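Local coordinates for TIR-NB-LRR type resistance protein RPV1 (Vitis rotundifolia, PDB 5KU7), which probably acts as an intracellular immune receptor of the TIR-NB-LRR resistance class, modelled here as its TIR domain, a parallel sheet flanked by helices, at residues S29-R33 with R34-T38; A49-P52 with E53-K56; N163-F166 with R167-C171. One frame throughout, in Å; residues are numbered along the deposited sequence.

Contact 1. Residues S29-R33 with R34-T38; sequences SALGR and RGIRT
Arg34 keeps CG beside its backbone N (chi1 -86°) and then runs extended from CG to NE, which carries its guanidinium back along the helix to Ala30 O. Ile36 turns CG1 to the same side of its own backbone, and CD1 meets a methyl of Leu31. Both side chains fold back on a Schellman motif that ends helix 23-33. Gly35 is the C-prime residue, with a positive phi of 75°. The motif has its two defining bonds. Ile36 N donates to Leu31 O at 3.1 Å, and Gly35 N donates to Gly32 O at 2.9 Å.

Leu31 O takes a second donor, Arg34 N, at 3.0 Å. The two N-H groups reach this oxygen from opposite faces of its carbonyl plane. Ala30 O is gripped by the side chain of Arg34. NH1 lies 3.3 Å from Ala30 O, with an N-H...O angle of 149°. The oxygen sits at the edge of the guanidinium, in its plane, but the donor stands above the carbonyl plane of Ala30. The same guanidinium is held from outside, since Arg34 NE donates to Asn163 OD1 on helix 154-175. The bonds of NH1 and NE, on different nitrogens, probably limit its rotation.

The apolar part is the Leu31 and Ile36 pair, with Leu31 CD2 3.8 Å from Ile36 CD1. The chain then enters strand 38-39, outermost in this chain's sheet; Ile36 and Thr38 touch Val10 of its neighbour, strand 8-14. Arg33 NE lies close to Arg33 NE of the second subunit, two like charges near each other. Thr38 OG1 donates to Ile36 O at 2.9 Å, and this hydroxyl oxygen also lies 3.5 Å from Leu31 CB.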
loop_
_atom_site.group_PDB
_atom_site.type_symbol
_atom_site.label_atom_id
_atom_site.label_comp_id
_atom_site.label_asym_id
_atom_site.label_seq_id
_atom_site.Cartn_x
_atom_site.Cartn_y
_atom_site.Cartn_z
ATOM N N SER A 29 -2.832 -1.325 10.080
ATOM C CA SER A 29 -3.722 -2.467 10.135
ATOM C C SER A 29 -2.940 -3.723 10.521
ATOM O O SER A 29 -3.416 -4.523 11.325
ATOM C CB SER A 29 -4.418 -2.646 8.787
ATOM O OG SER A 29 -5.243 -3.792 8.787
ATOM N N ALA A 30 -1.729 -3.880 9.975
ATOM C CA ALA A 30 -0.890 -5.044 10.304
ATOM C C ALA A 30 -0.549 -5.078 11.793
ATOM O O ALA A 30 -0.548 -6.145 12.406
ATOM C CB ALA A 30 0.385 -5.041 9.471
ATOM N N LEU A 31 -0.257 -3.911 12.376
ATOM C CA LEU A 31 0.078 -3.849 13.807
ATOM C C LEU A 31 -1.098 -4.328 14.642
ATOM O O LEU A 31 -0.929 -5.088 15.597
ATOM C CB LEU A 31 0.475 -2.430 14.218
ATOM C CG LEU A 31 1.791 -1.930 13.608
ATOM C CD1 LEU A 31 1.856 -0.427 13.762
ATOM C CD2 LEU A 31 3.011 -2.601 14.270
ATOM N N GLY A 32 -2.290 -3.861 14.282
ATOM C CA GLY A 32 -3.491 -4.225 15.004
ATOM C C GLY A 32 -3.715 -5.718 14.979
ATOM O O GLY A 32 -4.095 -6.305 15.984
ATOM N N ARG A 33 -3.465 -6.338 13.831
ATOM C CA ARG A 33 -3.649 -7.776 13.699
ATOM C C ARG A 33 -2.787 -8.564 14.677
ATOM O O ARG A 33 -3.132 -9.684 15.043
ATOM C CB ARG A 33 -3.367 -8.224 12.257
ATOM C CG ARG A 33 -4.498 -7.870 11.300
ATOM C CD ARG A 33 -4.425 -8.682 10.000
ATOM N NE ARG A 33 -3.207 -8.393 9.249
ATOM C CZ ARG A 33 -3.066 -7.345 8.449
ATOM N NH1 ARG A 33 -4.078 -6.485 8.289
ATOM N NH2 ARG A 33 -1.921 -7.155 7.807
ATOM N N ARG A 34 -1.665 -7.980 15.089
ATOM C CA ARG A 34 -0.734 -8.645 15.998
ATOM C C ARG A 34 -1.011 -8.268 17.448
ATOM O O ARG A 34 -0.218 -8.557 18.332
ATOM C CB ARG A 34 0.715 -8.299 15.633
ATOM C CG ARG A 34 1.293 -9.193 14.564
ATOM C CD ARG A 34 2.392 -8.487 13.793
ATOM N NE ARG A 34 2.901 -9.297 12.682
ATOM C CZ ARG A 34 2.429 -9.249 11.435
ATOM N NH1 ARG A 34 1.423 -8.424 11.111
ATOM N NH2 ARG A 34 2.965 -10.025 10.505
ATOM N N GLY A 35 -2.126 -7.592 17.686
ATOM C CA GLY A 35 -2.492 -7.206 19.034
ATOM C C GLY A 35 -1.663 -6.054 19.563
ATOM O O GLY A 35 -1.649 -5.784 20.764
ATOM N N ILE A 36 -0.998 -5.350 18.655
ATOM C CA ILE A 36 -0.248 -4.154 19.006
ATOM C C ILE A 36 -1.159 -2.922 18.984
ATOM O O ILE A 36 -1.519 -2.415 17.920
ATOM C CB ILE A 36 0.939 -3.952 18.055
ATOM C CG1 ILE A 36 1.797 -5.235 18.038
ATOM C CG2 ILE A 36 1.763 -2.761 18.491
ATOM C CD1 ILE A 36 2.982 -5.236 17.059
ATOM N N ARG A 37 -1.564 -2.462 20.170
ATOM C CA ARG A 37 -2.456 -1.310 20.244
ATOM C C ARG A 37 -1.748 -0.049 19.745
ATOM O O ARG A 37 -0.777 0.399 20.336
ATOM C CB ARG A 37 -2.987 -1.104 21.662
ATOM C CG ARG A 37 -4.451 -0.704 21.636
ATOM C CD ARG A 37 -4.965 -0.091 22.916
ATOM N NE ARG A 37 -6.251 0.566 22.672
ATOM C CZ ARG A 37 -6.901 1.320 23.554
ATOM N NH1 ARG A 37 -6.390 1.526 24.762
ATOM N NH2 ARG A 37 -8.066 1.871 23.225
ATOM N N THR A 38 -2.267 0.535 18.672
ATOM C CA THR A 38 -1.565 1.591 17.964
ATOM C C THR A 38 -2.368 2.859 17.841
ATOM O O THR A 38 -3.546 2.825 17.495
ATOM C CB THR A 38 -1.184 1.112 16.556
ATOM O OG1 THR A 38 -0.369 -0.053 16.695
ATOM C CG2 THR A 38 -0.419 2.188 15.777
#

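Contact 2. Residues A49-P52 with E53-K56; sequences AIAP and ELLK
This is the N-terminal end of helix 52-59, with Ala51 at the N-cap and Pro52 as the first helical residue. Ile50, just before the cap, packs on Leu55 in the manner of a hydrophobic staple. Ile50 CD1 lies 4.0 Å from Leu55 CD2, and Ile50 CG2 is close to both methyls of Leu55. With CG1 anti to the backbone N (chi1 -171°), the longer branch of Ile50 extends over the helix start. Its CG1 also meets Leu54 CD1 at 4.1 Å. Ala51 CB adds a looser contact with Leu54 CG.

The backbone closes the first turn. Ala51 O accepts from Leu54 N at 3.0 Å. A weak bond from Leu55 N reaches the same oxygen. Lys56 N donates to Pro52 O at 3.0 Å with an N-H...O angle of 163°.

Outside the two segments, Ile50 touches Trp77 and Leu54 touches Glu81, both on helix 76-91. Glu53 makes a salt bridge with Arg45, and Lys56 makes one with Glu60. Chemically, the cap residue has no polar side chain to receive the first N-H groups. Pro52, in the first turn, has no N-H to be capped, and the apolar contacts of Ile50 cover this end. The carboxylate of Glu53, though paired with Arg45, may also suit the positive end of the helix dipole.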
loop_
_atom_site.group_PDB
_atom_site.type_symbol
_atom_site.label_atom_id
_atom_site.label_comp_id
_atom_site.label_asym_id
_atom_site.label_seq_id
_atom_site.Cartn_x
_atom_site.Cartn_y
_atom_site.Cartn_z
ATOM N N ALA A 49 0.152 25.440 16.224
ATOM C CA ALA A 49 0.863 24.601 17.182
ATOM C C ALA A 49 0.304 23.192 17.215
ATOM O O ALA A 49 -0.903 22.988 17.083
ATOM C CB ALA A 49 0.806 25.219 18.576
ATOM N N ILE A 50 1.186 22.225 17.425
ATOM C CA ILE A 50 0.785 20.824 17.446
ATOM C C ILE A 50 -0.221 20.577 18.568
ATOM O O ILE A 50 -0.136 21.192 19.635
ATOM C CB ILE A 50 1.998 19.916 17.615
ATOM C CG1 ILE A 50 1.597 18.466 17.409
ATOM C CG2 ILE A 50 2.613 20.102 18.994
ATOM C CD1 ILE A 50 2.775 17.522 17.451
ATOM N N ALA A 51 -1.182 19.695 18.304
ATOM C CA ALA A 51 -2.251 19.400 19.249
ATOM C C ALA A 51 -1.742 18.710 20.510
ATOM O O ALA A 51 -0.979 17.752 20.428
ATOM C CB ALA A 51 -3.319 18.552 18.580
ATOM N N PRO A 52 -2.169 19.203 21.687
ATOM C CA PRO A 52 -1.812 18.615 22.977
ATOM C C PRO A 52 -2.210 17.154 23.082
ATOM O O PRO A 52 -1.501 16.402 23.737
ATOM C CB PRO A 52 -2.600 19.469 23.990
ATOM C CG PRO A 52 -2.783 20.773 23.308
ATOM C CD PRO A 52 -2.946 20.443 21.845
ATOM N N GLU A 53 -3.333 16.772 22.480
ATOM C CA GLU A 53 -3.768 15.375 22.465
ATOM C C GLU A 53 -2.680 14.462 21.864
ATOM O O GLU A 53 -2.518 13.311 22.284
ATOM C CB GLU A 53 -5.086 15.224 21.679
ATOM C CG GLU A 53 -5.427 13.771 21.289
ATOM C CD GLU A 53 -6.709 13.621 20.444
ATOM O OE1 GLU A 53 -7.526 14.567 20.413
ATOM O OE2 GLU A 53 -6.894 12.542 19.822
ATOM N N LEU A 54 -1.927 14.981 20.899
ATOM C CA LEU A 54 -0.894 14.197 20.236
ATOM C C LEU A 54 0.343 14.000 21.118
ATOM O O LEU A 54 0.905 12.894 21.186
ATOM C CB LEU A 54 -0.490 14.849 18.912
ATOM C CG LEU A 54 -1.465 14.771 17.722
ATOM C CD1 LEU A 54 -0.849 15.351 16.456
ATOM C CD2 LEU A 54 -1.920 13.333 17.471
ATOM N N LEU A 55 0.766 15.074 21.780
ATOM C CA LEU A 55 1.911 15.012 22.674
ATOM C C LEU A 55 1.585 14.094 23.848
ATOM O O LEU A 55 2.438 13.342 24.315
ATOM C CB LEU A 55 2.312 16.409 23.173
ATOM C CG LEU A 55 2.810 17.445 22.150
ATOM C CD1 LEU A 55 3.251 18.735 22.833
ATOM C CD2 LEU A 55 3.913 16.907 21.263
ATOM N N LYS A 56 0.348 14.172 24.330
ATOM C CA LYS A 56 -0.104 13.289 25.400
ATOM C C LYS A 56 -0.066 11.840 24.904
ATOM O O LYS A 56 0.347 10.929 25.613
ATOM C CB LYS A 56 -1.513 13.666 25.854
ATOM C CG LYS A 56 -1.931 13.086 27.196
ATOM C CD LYS A 56 -3.243 13.688 27.665
ATOM C CE LYS A 56 -3.675 13.106 29.004
ATOM N NZ LYS A 56 -4.033 11.668 28.898
#

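Contact 3. Residues N163-F166 with R167-C171; sequences NSIF and RQLKC
Ser164 and Gln168 meet through their polar ends, one turn apart on helix 154-175. Gln168 NE2 donates to Ser164 OG at 3.0 Å, with an N-H...O angle of 144°. The hydroxyl oxygen lies close to the amide plane. With CG beside the backbone N (chi1 -65°), the extended Gln168 chain runs back past Ser164 O, 3.2 Å from CG, and brings NE2 to the hydroxyl.

The next pair is apolar. Ile165 and Leu169 lie side by side and point the same way, with Ile165 CG2 3.8 Å from Leu169 CD1. Phe166 and Lys170 also run side by side. Here Lys170 CD reaches the far end of the ring, 4.0 Å from Phe166 CZ, and approaches it obliquely.

Regular helical bonds set this spacing. Gln168 N donates to Ser164 O and Leu169 N to Ile165 O, both at 2.9 Å. Arg167 N and Lys170 N make the matching bonds to Asn163 O and Phe166 O. Each pair four residues apart is thereby brought to the same side of the helix, a different side for each pair.

Further out, the buried flank faces the central sheet. Leu169 O accepts a hydrogen bond from Arg62, and Leu169 touches Ser63. Gln168 and Leu169 both rest on Phe97 of strand 95-101. Ile165 reaches Val65 of strand 61-68 and, together with Ser164, Trp146 of the edge strand 146-148. This helix thus lies across three neighbouring parallel strands of the TIR domain.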
loop_
_atom_site.group_PDB
_atom_site.type_symbol
_atom_site.label_atom_id
_atom_site.label_comp_id
_atom_site.label_asym_id
_atom_site.label_seq_id
_atom_site.Cartn_x
_atom_site.Cartn_y
_atom_site.Cartn_z
ATOM N N ASN A 163 6.570 -8.019 12.720
ATOM C CA ASN A 163 7.014 -9.209 13.448
ATOM C C ASN A 163 8.123 -8.868 14.418
ATOM O O ASN A 163 8.105 -9.283 15.574
ATOM C CB ASN A 163 7.528 -10.287 12.494
ATOM C CG ASN A 163 6.431 -11.165 11.955
ATOM O OD1 ASN A 163 5.310 -11.159 12.462
ATOM N ND2 ASN A 163 6.755 -11.949 10.931
ATOM N N SER A 164 9.086 -8.101 13.923
ATOM C CA SER A 164 10.186 -7.606 14.729
ATOM C C SER A 164 9.697 -6.696 15.872
ATOM O O SER A 164 10.119 -6.856 17.019
ATOM C CB SER A 164 11.177 -6.863 13.831
ATOM O OG SER A 164 12.158 -6.196 14.598
ATOM N N ILE A 165 8.766 -5.792 15.569
ATOM C CA ILE A 165 8.209 -4.892 16.587
ATOM C C ILE A 165 7.452 -5.686 17.644
ATOM O O ILE A 165 7.538 -5.397 18.845
ATOM C CB ILE A 165 7.274 -3.828 15.958
ATOM C CG1 ILE A 165 8.092 -2.835 15.134
ATOM C CG2 ILE A 165 6.504 -3.051 17.031
ATOM C CD1 ILE A 165 7.230 -1.825 14.412
ATOM N N PHE A 166 6.712 -6.695 17.206
ATOM C CA PHE A 166 6.035 -7.557 18.159
ATOM C C PHE A 166 7.017 -8.247 19.111
ATOM O O PHE A 166 6.854 -8.148 20.323
ATOM C CB PHE A 166 5.176 -8.597 17.436
ATOM C CG PHE A 166 4.501 -9.575 18.372
ATOM C CD1 PHE A 166 5.070 -10.818 18.630
ATOM C CD2 PHE A 166 3.302 -9.266 18.975
ATOM C CE1 PHE A 166 4.447 -11.731 19.472
ATOM C CE2 PHE A 166 2.678 -10.173 19.829
ATOM C CZ PHE A 166 3.255 -11.405 20.078
ATOM N N ARG A 167 8.042 -8.911 18.568
ATOM C CA ARG A 167 9.029 -9.586 19.399
ATOM C C ARG A 167 9.709 -8.593 20.358
ATOM O O ARG A 167 9.920 -8.898 21.529
ATOM C CB ARG A 167 10.097 -10.301 18.546
ATOM C CG ARG A 167 11.055 -11.134 19.424
ATOM C CD ARG A 167 12.295 -11.678 18.704
ATOM N NE ARG A 167 12.079 -12.955 18.025
ATOM C CZ ARG A 167 13.019 -13.890 17.876
ATOM N NH1 ARG A 167 14.236 -13.705 18.379
ATOM N NH2 ARG A 167 12.742 -15.021 17.237
ATOM N N GLN A 168 10.042 -7.399 19.871
ATOM C CA GLN A 168 10.762 -6.444 20.710
ATOM C C GLN A 168 9.861 -5.888 21.816
ATOM O O GLN A 168 10.293 -5.789 22.965
ATOM C CB GLN A 168 11.335 -5.292 19.877
ATOM C CG GLN A 168 12.407 -5.716 18.887
ATOM C CD GLN A 168 13.098 -4.550 18.220
ATOM O OE1 GLN A 168 13.787 -3.763 18.869
ATOM N NE2 GLN A 168 12.945 -4.452 16.903
ATOM N N LEU A 169 8.593 -5.636 21.515
ATOM C CA LEU A 169 7.707 -5.069 22.533
ATOM C C LEU A 169 7.299 -6.138 23.517
ATOM O O LEU A 169 7.065 -5.855 24.687
ATOM C CB LEU A 169 6.453 -4.447 21.917
ATOM C CG LEU A 169 6.671 -3.184 21.090
ATOM C CD1 LEU A 169 5.328 -2.707 20.621
ATOM C CD2 LEU A 169 7.369 -2.114 21.964
ATOM N N LYS A 170 7.289 -7.383 23.080
ATOM C CA LYS A 170 6.870 -8.406 23.991
ATOM C C LYS A 170 8.056 -8.711 24.915
ATOM O O LYS A 170 7.869 -8.953 26.103
ATOM C CB LYS A 170 6.429 -9.657 23.245
ATOM C CG LYS A 170 6.043 -10.781 24.201
ATOM C CD LYS A 170 5.291 -11.898 23.512
ATOM C CE LYS A 170 4.291 -12.488 24.476
ATOM N NZ LYS A 170 4.304 -13.971 24.427
ATOM N N CYS A 171 9.278 -8.577 24.413
ATOM C CA CYS A 171 10.419 -8.892 25.249
ATOM C C CYS A 171 10.616 -7.749 26.241
ATOM O O CYS A 171 10.945 -7.990 27.403
ATOM C CB CYS A 171 11.695 -9.120 24.425
ATOM S SG CYS A 171 11.723 -10.635 23.391
#

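How the contacts relate
Contacts 1 and 3 are partly buried and belong to one side of the chain, with centres about 12 Å apart. They touch directly. Ile36 of contact 1 packs on Ile165 and Phe166 of contact 3, and Arg34 O lies near the ring of Phe166. Contact 2 is a surface contact and touches neither; its nearest atoms are about 10 Å from contact 1 and 15 Å from contact 3. Contact 1 is a helix C-terminus, where Leu31 O takes two donors and an arginine side chain reaches Ala30 O. Contact 2 is a helix start, covered by apolar side chains, with its charged ends paired outside the segments. Contact 3 is mid-helix, with a polar, an apolar and a mixed pair.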